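PDB 4TKT: AT-less polyketide synthase from Streptomyces platensis subsp. rosaceus, which probably catalyses the decarboxylative condensation that lengthens the growing polyketide chain, as a ketosynthase domain of the isomigrastatin assembly line. Local coordinates for residues E107-Y111 and D267-L272; R113-R117 and Y171-A175; G129-A135 and C205-G211; L162-N167 and P178-V182; G212-V217 and P249-V253. All coordinates share one frame; numbering follows the deposited sequence.

Interaction 1 of 5, residues E107-Y111 and D267-L272; sequences EDAGY and DGDRIL
Asp-108 and Arg-270 are brought together by two torsions: the carboxylate carbon CG stands anti to its own backbone nitrogen (chi1 -171°), and the arginine chain kinks at chi3 (58°), which carries NH1 to the last turn of helix 93-109. There NH1 lies 3.2 Å from Asp-108 OD1 in a salt bridge, with the carboxylate and guanidinium planes 76° apart. The same NH1 gives a long, weak bond to Asp-108 OD2 and a weak, bent one to Asp-108 O, 2.6 Å away. Met-14 N is the stronger partner of OD2, which also takes a bond from a water that is weakly held by Arg-270 NH2. A Schellman motif ends the helix, with Gly-110 in its C-prime position, so the guanidinium sits near a helix C-terminus, where its positive charge would probably interact favourably with the helix dipole. Beyond that turn Tyr-111 turns the edge of its ring to Asp-269, and its hydroxyl donates to OD1; the 2.4 Å between OH and OD1 is so short that its exact value is doubtful. Asp-269 also forms salt bridges with Arg-259 and Lys-599. Between these two polar centres, a second water lies 2.7 Å from Ala-109 O and accepts a bond from Arg-270 N.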
# COMPACT_ATOMS: atom_id res chain seq x y z
N GLU A 107 -9.86 6.20 0.64
CA GLU A 107 -10.76 6.26 -0.51
C GLU A 107 -11.01 4.87 -1.08
O GLU A 107 -12.11 4.57 -1.53
CB GLU A 107 -10.20 7.19 -1.58
CG GLU A 107 -10.26 8.66 -1.19
CD GLU A 107 -9.85 9.59 -2.32
OE1 GLU A 107 -8.83 9.29 -2.99
OE2 GLU A 107 -10.53 10.61 -2.54
N ASP A 108 -9.99 4.02 -1.05
CA ASP A 108 -10.14 2.64 -1.50
C ASP A 108 -11.07 1.89 -0.55
O ASP A 108 -11.83 1.02 -0.98
CB ASP A 108 -8.79 1.93 -1.58
CG ASP A 108 -8.88 0.56 -2.24
OD1 ASP A 108 -9.43 0.48 -3.36
OD2 ASP A 108 -8.41 -0.43 -1.64
N ALA A 109 -11.00 2.23 0.73
CA ALA A 109 -11.84 1.60 1.74
C ALA A 109 -13.27 2.11 1.67
O ALA A 109 -14.19 1.48 2.19
CB ALA A 109 -11.26 1.83 3.13
N GLY A 110 -13.46 3.26 1.02
CA GLY A 110 -14.78 3.85 0.91
C GLY A 110 -15.14 4.60 2.18
O GLY A 110 -16.29 4.58 2.62
N TYR A 111 -14.15 5.27 2.77
CA TYR A 111 -14.37 6.04 3.98
C TYR A 111 -13.86 7.46 3.85
O TYR A 111 -12.75 7.69 3.38
CB TYR A 111 -13.70 5.37 5.18
CG TYR A 111 -14.51 4.28 5.82
CD1 TYR A 111 -15.51 4.59 6.74
CD2 TYR A 111 -14.29 2.95 5.52
CE1 TYR A 111 -16.26 3.59 7.33
CE2 TYR A 111 -15.03 1.95 6.11
CZ TYR A 111 -16.01 2.27 7.01
OH TYR A 111 -16.75 1.28 7.60
N ASP A 267 -20.34 -3.49 9.28
CA ASP A 267 -20.40 -2.16 8.68
C ASP A 267 -20.44 -2.22 7.16
O ASP A 267 -20.41 -1.18 6.50
CB ASP A 267 -19.20 -1.33 9.14
CG ASP A 267 -19.34 -0.85 10.57
OD1 ASP A 267 -20.16 -1.44 11.31
OD2 ASP A 267 -18.65 0.12 10.96
N GLY A 268 -20.50 -3.43 6.62
CA GLY A 268 -20.58 -3.62 5.18
C GLY A 268 -19.34 -3.15 4.44
O GLY A 268 -19.43 -2.71 3.29
N ASP A 269 -18.19 -3.23 5.10
CA ASP A 269 -16.93 -2.82 4.49
C ASP A 269 -16.48 -3.81 3.42
O ASP A 269 -16.89 -4.97 3.42
CB ASP A 269 -15.82 -2.70 5.54
CG ASP A 269 -16.09 -1.61 6.55
OD1 ASP A 269 -16.89 -0.70 6.25
OD2 ASP A 269 -15.49 -1.65 7.64
N ARG A 270 -15.65 -3.33 2.50
CA ARG A 270 -14.93 -4.22 1.61
C ARG A 270 -13.93 -5.01 2.44
O ARG A 270 -13.40 -4.50 3.43
CB ARG A 270 -14.20 -3.45 0.51
CG ARG A 270 -15.09 -2.57 -0.33
CD ARG A 270 -14.28 -1.76 -1.33
NE ARG A 270 -13.49 -2.61 -2.21
CZ ARG A 270 -12.20 -2.44 -2.45
NH1 ARG A 270 -11.54 -1.45 -1.86
NH2 ARG A 270 -11.55 -3.25 -3.27
N ILE A 271 -13.68 -6.26 2.07
CA ILE A 271 -12.71 -7.06 2.80
C ILE A 271 -11.74 -7.70 1.81
O ILE A 271 -12.08 -8.67 1.13
CB ILE A 271 -13.40 -8.12 3.67
CG1 ILE A 271 -14.34 -7.45 4.66
CG2 ILE A 271 -12.36 -8.95 4.41
CD1 ILE A 271 -15.17 -8.41 5.48
N LEU A 272 -10.54 -7.14 1.73
CA LEU A 272 -9.55 -7.57 0.75
C LEU A 272 -8.80 -8.81 1.23
O LEU A 272 -8.06 -9.43 0.48
CB LEU A 272 -8.57 -6.43 0.47
CG LEU A 272 -9.20 -5.07 0.21
CD1 LEU A 272 -8.14 -4.00 0.00
CD2 LEU A 272 -10.14 -5.14 -0.98
O HOH W 1 -8.27 -2.46 -3.90
O HOH W 2 -14.05 -1.15 2.94

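Interaction 2 of 5, residues R113-R117 and Y171-A175; sequences RGALR and YFLDA. With SO4 (sulfate ion), chain C.
Arg-113 and Arg-117, one turn apart on helix 113-121, reach across to the C-terminal end of helix 163-173 in a surface contact that is part apolar and part polar. The apolar half belongs to Arg-113. Its methylene CG rests 3.6 Å from Leu-173 CD2, and bends at chi2 (127°) and chi3 (47°) then bring the guanidinium obliquely against the ring of Phe-172, NH1 3.6 Å from CZ, with Phe-172 CE1 over one guanidinium face. Guanidinium and ring are inclined by 55°, so the two do not stack flat; the ring makes an edge-to-face pair with Phe-81.

Arg-117 supplies the polar half. Helix 163-173 closes with a Schellman motif in which Asp-174 takes up positive phi, and Leu-173 O in this last turn accepts a 2.9 Å hydrogen bond from Arg-117 NH1. The oxygen lies close to the guanidinium plane, yet NH1 stands above the carbonyl plane and not on a lone pair. On one face of the guanidinium are Arg-113 O and Gly-114 CA of its own helix; over the opposite face sits Asp-174 OD2, 4.3 Å from NE, an attraction of charges to which no N-H is directed. Away from Leu-173, a sulfate, probably from the crystallisation liquor, accepts from NE at O4 (3.2 Å) and from NH2 at O2 (2.9 Å). A leucine in place of Arg-117 would probably leave Leu-173 O without this donor and Asp-174 without the nearby positive charge. The CD methylene of Arg-117 also packs 3.3 Å from Asp-174 O.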
# COMPACT_ATOMS: atom_id res chain seq x y z
N ARG A 113 -12.82 10.87 6.17
CA ARG A 113 -12.20 11.04 7.48
C ARG A 113 -13.23 10.95 8.60
O ARG A 113 -13.07 10.18 9.54
CB ARG A 113 -11.47 12.38 7.55
CG ARG A 113 -9.98 12.29 7.25
CD ARG A 113 -9.58 13.28 6.17
NE ARG A 113 -10.13 14.61 6.42
CZ ARG A 113 -10.21 15.56 5.50
NH1 ARG A 113 -9.78 15.32 4.27
NH2 ARG A 113 -10.73 16.74 5.80
N GLY A 114 -14.30 11.74 8.48
CA GLY A 114 -15.33 11.79 9.50
C GLY A 114 -16.04 10.46 9.69
O GLY A 114 -16.30 10.04 10.81
N ALA A 115 -16.36 9.81 8.58
CA ALA A 115 -17.06 8.53 8.62
C ALA A 115 -16.19 7.47 9.28
O ALA A 115 -16.68 6.68 10.09
CB ALA A 115 -17.46 8.10 7.22
N LEU A 116 -14.91 7.46 8.94
CA LEU A 116 -13.98 6.48 9.49
C LEU A 116 -13.86 6.64 11.00
O LEU A 116 -13.86 5.64 11.73
CB LEU A 116 -12.61 6.61 8.83
CG LEU A 116 -11.58 5.55 9.25
CD1 LEU A 116 -12.12 4.15 9.01
CD2 LEU A 116 -10.27 5.75 8.50
N ARG A 117 -13.75 7.88 11.48
CA ARG A 117 -13.67 8.13 12.91
C ARG A 117 -14.93 7.65 13.63
O ARG A 117 -14.85 7.02 14.69
CB ARG A 117 -13.44 9.62 13.19
CG ARG A 117 -12.10 10.13 12.70
CD ARG A 117 -11.84 11.55 13.19
NE ARG A 117 -12.82 12.50 12.68
CZ ARG A 117 -12.64 13.27 11.62
NH1 ARG A 117 -11.51 13.22 10.93
NH2 ARG A 117 -13.60 14.11 11.24
N TYR A 171 -2.32 13.71 12.34
CA TYR A 171 -2.72 15.11 12.40
C TYR A 171 -3.74 15.42 11.30
O TYR A 171 -4.78 16.03 11.56
CB TYR A 171 -1.50 16.02 12.28
CG TYR A 171 -1.83 17.49 12.33
CD1 TYR A 171 -2.12 18.11 13.53
CD2 TYR A 171 -1.83 18.26 11.17
CE1 TYR A 171 -2.43 19.46 13.59
CE2 TYR A 171 -2.13 19.61 11.22
CZ TYR A 171 -2.43 20.20 12.43
OH TYR A 171 -2.72 21.55 12.48
N PHE A 172 -3.43 14.98 10.09
CA PHE A 172 -4.29 15.24 8.94
C PHE A 172 -5.65 14.55 9.06
O PHE A 172 -6.68 15.14 8.74
CB PHE A 172 -3.60 14.79 7.65
CG PHE A 172 -4.50 14.77 6.46
CD1 PHE A 172 -4.94 15.96 5.89
CD2 PHE A 172 -4.90 13.57 5.90
CE1 PHE A 172 -5.78 15.94 4.79
CE2 PHE A 172 -5.74 13.55 4.80
CZ PHE A 172 -6.18 14.74 4.24
N LEU A 173 -5.63 13.31 9.52
CA LEU A 173 -6.85 12.51 9.65
C LEU A 173 -7.67 12.89 10.87
O LEU A 173 -8.77 12.38 11.06
CB LEU A 173 -6.51 11.02 9.73
CG LEU A 173 -5.90 10.35 8.50
CD1 LEU A 173 -5.67 8.88 8.79
CD2 LEU A 173 -6.82 10.52 7.31
N ASP A 174 -7.11 13.78 11.70
CA ASP A 174 -7.66 14.04 13.03
C ASP A 174 -7.84 12.72 13.77
O ASP A 174 -8.89 12.45 14.35
CB ASP A 174 -8.98 14.81 12.94
CG ASP A 174 -9.43 15.36 14.29
OD1 ASP A 174 -8.58 15.45 15.21
OD2 ASP A 174 -10.62 15.69 14.43
N ALA A 175 -6.80 11.89 13.73
CA ALA A 175 -6.82 10.59 14.38
C ALA A 175 -6.38 10.70 15.83
O ALA A 175 -5.46 11.45 16.15
CB ALA A 175 -5.94 9.60 13.63
S SO4 C . -15.94 13.80 14.44
O1 SO4 C . -16.77 14.53 15.40
O2 SO4 C . -15.48 14.72 13.40
O3 SO4 C . -16.72 12.73 13.83
O4 SO4 C . -14.79 13.22 15.14

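Interaction 3 of 5, residues G129-A135 and C205-G211; sequences GDIGVFA and CGVALAG
Ile-131 and Val-207 lie side by side and point the same way from paired positions on neighbouring parallel strands, with CG1 of the isoleucine 3.7 Å from CG2 of the valine. Val-133 and Leu-209 continue this face, which is covered by helices 93-109, 113-121 and 163-173. Phe-134 projects from the other face, against helix 188-202; its ring corner CE1 touches Ala-208 CB at 4.1 Å, and the small Ala-210 sits beside it. On this face too, Cys-205 directs SG between its own backbone N and carbonyl carbon (chi1 50°), over Gly-132, where a beta carbon would collide with the sulfur. The two strands run 10° from parallel within the mixed sheet of the thiolase-type fold. Four backbone bonds join them, among them Phe-134 N to Leu-209 O at 2.7 Å. Where both chains turn a corner, Asp-130 O is gripped twice, by Gly-206 N (3.0 Å) and Val-207 N (3.1 Å), the latter bond almost straight at 174°. The chemistry is thus divided: main-chain groups facing each other between these strands satisfy one another, outward-facing ones of Val-133 and Ala-135 pair with strand 179-182, and the Ile-131/Val-207 and Phe-134/alanine pairs meet through hydrocarbon.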
# COMPACT_ATOMS: atom_id res chain seq x y z
N GLY A 129 -8.66 5.51 21.48
CA GLY A 129 -8.50 6.22 20.22
C GLY A 129 -9.40 5.67 19.14
O GLY A 129 -9.90 4.55 19.25
N ASP A 130 -9.63 6.45 18.09
CA ASP A 130 -10.44 6.00 16.97
C ASP A 130 -9.57 5.36 15.89
O ASP A 130 -9.67 4.16 15.63
CB ASP A 130 -11.26 7.16 16.40
CG ASP A 130 -10.46 8.45 16.27
OD1 ASP A 130 -9.24 8.39 16.01
OD2 ASP A 130 -11.06 9.54 16.42
N ILE A 131 -8.70 6.16 15.27
CA ILE A 131 -7.83 5.70 14.20
C ILE A 131 -6.37 5.67 14.64
O ILE A 131 -5.83 6.67 15.10
CB ILE A 131 -7.93 6.61 12.96
CG1 ILE A 131 -9.39 6.82 12.55
CG2 ILE A 131 -7.12 6.04 11.81
CD1 ILE A 131 -9.55 7.78 11.40
N GLY A 132 -5.73 4.51 14.49
CA GLY A 132 -4.31 4.39 14.80
C GLY A 132 -3.46 4.41 13.55
O GLY A 132 -3.88 3.96 12.49
N VAL A 133 -2.24 4.94 13.67
CA VAL A 133 -1.34 5.02 12.52
C VAL A 133 0.01 4.40 12.85
O VAL A 133 0.72 4.85 13.75
CB VAL A 133 -1.13 6.48 12.06
CG1 VAL A 133 -0.28 6.53 10.81
CG2 VAL A 133 -2.48 7.15 11.81
N PHE A 134 0.35 3.34 12.12
CA PHE A 134 1.58 2.60 12.37
C PHE A 134 2.40 2.54 11.09
O PHE A 134 2.06 1.83 10.15
CB PHE A 134 1.27 1.19 12.86
CG PHE A 134 0.49 1.16 14.14
CD1 PHE A 134 -0.89 1.27 14.12
CD2 PHE A 134 1.13 1.04 15.36
CE1 PHE A 134 -1.62 1.26 15.30
CE2 PHE A 134 0.41 1.02 16.54
CZ PHE A 134 -0.96 1.13 16.51
N ALA A 135 3.49 3.30 11.07
CA ALA A 135 4.31 3.41 9.88
C ALA A 135 5.68 2.77 10.07
O ALA A 135 6.26 2.84 11.15
CB ALA A 135 4.47 4.87 9.49
N CYS A 205 -7.54 1.08 19.67
CA CYS A 205 -8.21 1.88 18.65
C CYS A 205 -9.18 1.01 17.85
O CYS A 205 -9.08 -0.22 17.86
CB CYS A 205 -7.20 2.56 17.72
SG CYS A 205 -5.93 1.46 17.03
N GLY A 206 -10.12 1.66 17.17
CA GLY A 206 -11.14 0.95 16.42
C GLY A 206 -10.66 0.50 15.05
O GLY A 206 -10.91 -0.62 14.63
N VAL A 207 -9.97 1.40 14.35
CA VAL A 207 -9.35 1.05 13.09
C VAL A 207 -7.88 1.44 13.14
O VAL A 207 -7.47 2.24 13.98
CB VAL A 207 -10.02 1.75 11.89
CG1 VAL A 207 -11.52 1.52 11.92
CG2 VAL A 207 -9.71 3.24 11.89
N ALA A 208 -7.09 0.88 12.24
CA ALA A 208 -5.67 1.17 12.22
C ALA A 208 -5.13 1.23 10.80
O ALA A 208 -5.36 0.34 9.99
CB ALA A 208 -4.90 0.15 13.03
N LEU A 209 -4.41 2.31 10.52
CA LEU A 209 -3.67 2.43 9.28
C LEU A 209 -2.26 1.90 9.49
O LEU A 209 -1.53 2.38 10.36
CB LEU A 209 -3.64 3.89 8.82
CG LEU A 209 -3.41 4.14 7.34
CD1 LEU A 209 -4.49 3.46 6.53
CD2 LEU A 209 -3.38 5.63 7.07
N ALA A 210 -1.88 0.89 8.72
CA ALA A 210 -0.55 0.31 8.84
C ALA A 210 0.12 0.24 7.47
O ALA A 210 -0.50 -0.16 6.49
CB ALA A 210 -0.61 -1.07 9.47
N GLY A 211 1.39 0.63 7.42
CA GLY A 211 2.12 0.60 6.17
C GLY A 211 3.58 0.94 6.32
O GLY A 211 4.08 1.15 7.43

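Interaction 4 of 5, residues L162-N167 and P178-V182; sequences LASIAN and PSVTV
The amide oxygen of Asn-167 accepts from Ser-179 in its carbonyl plane, on a lone pair, with OD1 of the asparagine 2.9 Å from OG of the serine; Ser-170 OG, outside the two segments, is the stronger partner of Ser-179 OG. The peptide carbonyl of Leu-162 is met differently, from both faces of its plane: Ile-165 N approaches over one, and Thr-181 OG1 over the opposite one, donating at 2.8 Å from 36° out of the plane. With OG1 anti to the carbonyl carbon (chi1 -55°), the threonine hydroxyl is turned to the first turn of helix 163-173, where it also accepts a weak bond from Ala-166 N at 3.4 Å. Its methyl CG2 packs against Leu-162 CB, while Ala-166 CB fits closely against OG1 (3.3 Å) and Val-180 O (3.5 Å).

The helix leads into strand 179-182 and crosses it at 145°. It is the helix that leads back to the sheet in the beta-alpha-beta connection between parallel strands 129-136 and 179-182, the latter outermost within the chain. With a valine at Thr-181, Leu-162 O would probably lose its donor from the strand, and Ala-166 N its weak acceptor. Two hydroxyls of the strand therefore bind the helix at separate turns, one to main-chain groups near its start and one to side chains further on, so the pair is fixed by directional bonds as well as by the small alanine between them.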
# COMPACT_ATOMS: atom_id res chain seq x y z
N LEU A 162 11.61 10.53 11.70
CA LEU A 162 10.82 9.42 11.16
C LEU A 162 9.41 9.39 11.76
O LEU A 162 8.48 8.91 11.12
CB LEU A 162 11.53 8.09 11.42
CG LEU A 162 12.79 7.86 10.59
CD1 LEU A 162 13.39 6.49 10.88
CD2 LEU A 162 12.49 8.00 9.10
N ALA A 163 9.27 9.90 12.98
CA ALA A 163 7.98 9.96 13.65
C ALA A 163 6.97 10.80 12.87
O ALA A 163 5.77 10.55 12.94
CB ALA A 163 8.14 10.52 15.06
N SER A 164 7.47 11.79 12.14
CA SER A 164 6.61 12.69 11.40
C SER A 164 5.79 11.95 10.35
O SER A 164 4.69 12.36 10.01
CB SER A 164 7.43 13.80 10.73
OG SER A 164 7.95 14.68 11.70
N ILE A 165 6.35 10.86 9.83
CA ILE A 165 5.66 10.05 8.84
C ILE A 165 4.30 9.59 9.37
O ILE A 165 3.29 9.69 8.68
CB ILE A 165 6.50 8.83 8.43
CG1 ILE A 165 7.78 9.28 7.74
CG2 ILE A 165 5.71 7.91 7.51
CD1 ILE A 165 8.70 8.15 7.35
N ALA A 166 4.28 9.11 10.61
CA ALA A 166 3.03 8.67 11.22
C ALA A 166 2.26 9.84 11.82
O ALA A 166 1.03 9.88 11.75
CB ALA A 166 3.31 7.62 12.29
N ASN A 167 2.98 10.79 12.40
CA ASN A 167 2.36 11.90 13.11
C ASN A 167 1.61 12.86 12.19
O ASN A 167 0.56 13.38 12.58
CB ASN A 167 3.41 12.67 13.91
CG ASN A 167 3.75 11.99 15.22
OD1 ASN A 167 3.20 10.94 15.55
ND2 ASN A 167 4.67 12.58 15.98
N PRO A 178 -3.13 5.51 18.60
CA PRO A 178 -1.67 5.51 18.64
C PRO A 178 -1.06 5.98 17.32
O PRO A 178 -1.51 5.56 16.25
CB PRO A 178 -1.32 4.05 18.92
CG PRO A 178 -2.52 3.51 19.62
CD PRO A 178 -3.70 4.20 18.99
N SER A 179 -0.06 6.84 17.40
CA SER A 179 0.64 7.33 16.21
C SER A 179 2.11 6.99 16.35
O SER A 179 2.84 7.63 17.10
CB SER A 179 0.44 8.83 16.03
OG SER A 179 1.00 9.28 14.81
N VAL A 180 2.55 5.96 15.62
CA VAL A 180 3.87 5.38 15.84
C VAL A 180 4.61 5.08 14.53
O VAL A 180 4.05 4.49 13.61
CB VAL A 180 3.77 4.06 16.65
CG1 VAL A 180 5.12 3.40 16.77
CG2 VAL A 180 3.20 4.33 18.03
N THR A 181 5.87 5.49 14.47
CA THR A 181 6.75 5.02 13.41
C THR A 181 7.74 4.04 14.01
O THR A 181 8.39 4.34 15.01
CB THR A 181 7.51 6.16 12.73
OG1 THR A 181 6.58 7.13 12.24
CG2 THR A 181 8.33 5.63 11.56
N VAL A 182 7.85 2.86 13.41
CA VAL A 182 8.77 1.85 13.89
C VAL A 182 9.88 1.57 12.89
O VAL A 182 9.66 1.57 11.68
CB VAL A 182 8.05 0.53 14.22
CG1 VAL A 182 7.13 0.72 15.40
CG2 VAL A 182 7.28 0.03 13.01

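Interaction 5 of 5, residues G212-V217 and P249-V253; sequences GVNLSV and PGEGV
Glu-251 OE2 is gripped by two groups: Ser-216 N donates to its anti lone pair at 2.8 Å, and Arg-45 forms a salt bridge with the same oxygen. The other oxygen, OE1, accepts from Leu-70 N, so this buried carboxylate is held at both oxygens and its rotation is probably fixed. The glutamate reaches there with its chain extended beyond CG (chi2 180°), passing Leu-215 at about a right angle and laying CG 3.8 Å from Leu-215 CA. Asn-214 binds the facing chain three times. Its N donates to Gly-252 O and its O accepts from Gly-252 N, both at 2.9 Å, making an antiparallel hydrogen-bonded pair. Its side-chain ND2, brought round by CG lying anti to the backbone N (chi1 -176°), donates to Gly-250 O at 2.9 Å, with that oxygen close to the amide plane. On the other face, Val-213 and Val-253 lie side by side, their CG2 methyls 3.7 Å apart, near helix 93-109. Past the last pair, a water lies 3.0 Å from Ser-216 OG and gives a weak bond to Pro-249 O, while Lys-221 is the stronger partner of that hydroxyl. Strand 208-214 lies between parallel strand 129-136 and antiparallel strand 252-260, the mixed pairing characteristic of the thiolase fold of ketosynthases.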
# COMPACT_ATOMS: atom_id res chain seq x y z
N GLY A 212 4.28 1.01 5.19
CA GLY A 212 5.69 1.33 5.17
C GLY A 212 6.05 2.24 4.01
O GLY A 212 5.33 2.31 3.02
N VAL A 213 7.16 2.95 4.15
CA VAL A 213 7.63 3.84 3.10
C VAL A 213 9.14 3.77 3.00
O VAL A 213 9.85 3.71 4.01
CB VAL A 213 7.18 5.30 3.36
CG1 VAL A 213 7.58 5.75 4.76
CG2 VAL A 213 7.75 6.24 2.30
N ASN A 214 9.65 3.74 1.77
CA ASN A 214 11.08 3.72 1.55
C ASN A 214 11.46 4.39 0.24
O ASN A 214 11.00 3.98 -0.83
CB ASN A 214 11.60 2.29 1.58
CG ASN A 214 13.10 2.21 1.46
OD1 ASN A 214 13.82 2.45 2.42
ND2 ASN A 214 13.59 1.87 0.27
N LEU A 215 12.30 5.41 0.32
CA LEU A 215 12.75 6.13 -0.87
C LEU A 215 14.27 6.15 -0.98
O LEU A 215 14.97 6.04 0.03
CB LEU A 215 12.20 7.56 -0.87
CG LEU A 215 10.68 7.70 -0.87
CD1 LEU A 215 10.26 9.16 -0.88
CD2 LEU A 215 10.06 6.95 -2.04
N SER A 216 14.77 6.30 -2.20
CA SER A 216 16.20 6.42 -2.43
C SER A 216 16.52 7.81 -2.95
O SER A 216 16.69 8.01 -4.16
CB SER A 216 16.69 5.35 -3.41
OG SER A 216 16.46 4.05 -2.91
N VAL A 217 16.62 8.78 -2.05
CA VAL A 217 16.73 10.18 -2.44
C VAL A 217 18.16 10.70 -2.43
O VAL A 217 18.43 11.82 -2.86
CB VAL A 217 15.87 11.07 -1.52
CG1 VAL A 217 14.47 10.49 -1.37
CG2 VAL A 217 16.53 11.20 -0.17
N PRO A 249 18.35 -2.07 -4.32
CA PRO A 249 17.38 -1.29 -3.54
C PRO A 249 16.20 -0.81 -4.39
O PRO A 249 16.36 -0.57 -5.58
CB PRO A 249 18.21 -0.11 -3.03
CG PRO A 249 19.32 0.02 -4.00
CD PRO A 249 19.64 -1.38 -4.44
N GLY A 250 15.04 -0.69 -3.77
CA GLY A 250 13.85 -0.24 -4.46
C GLY A 250 13.04 0.75 -3.64
O GLY A 250 13.10 0.74 -2.41
N GLU A 251 12.29 1.60 -4.33
CA GLU A 251 11.43 2.59 -3.68
C GLU A 251 9.99 2.11 -3.61
O GLU A 251 9.55 1.35 -4.47
CB GLU A 251 11.49 3.93 -4.43
CG GLU A 251 12.81 4.66 -4.32
CD GLU A 251 12.81 5.97 -5.08
OE1 GLU A 251 12.10 6.06 -6.11
OE2 GLU A 251 13.50 6.91 -4.64
N GLY A 252 9.26 2.54 -2.59
CA GLY A 252 7.87 2.14 -2.47
C GLY A 252 7.13 2.76 -1.30
O GLY A 252 7.72 3.04 -0.26
N VAL A 253 5.84 2.98 -1.49
CA VAL A 253 4.96 3.46 -0.43
C VAL A 253 3.67 2.66 -0.45
O VAL A 253 3.04 2.53 -1.50
CB VAL A 253 4.61 4.96 -0.58
CG1 VAL A 253 3.95 5.47 0.69
CG2 VAL A 253 5.85 5.78 -0.89
O HOH W 3 16.09 2.31 -5.31

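How the interactions relate
From the N terminus, segment 107-111 opens the longest loop, which interaction 1 closes at 267-272, and the other four contacts nest inside it. Interaction 2 begins next and closes at 171-175; it crosses interaction 3, which runs from 129-135 to 205-211, and also interaction 4. Interaction 4 spans the shortest loop and is nested within interaction 3, the two meeting where strands 129-136 and 179-182 pair. Interaction 5 follows in series and touches interaction 4 through Ile-165 and Val-213. Interactions 3 to 5 thus link neighbouring strands and a covering helix; interaction 1 ties the end of helix 93-109 to the loop before strand 273-282, and interaction 2 joins helices 113-121 and 163-173.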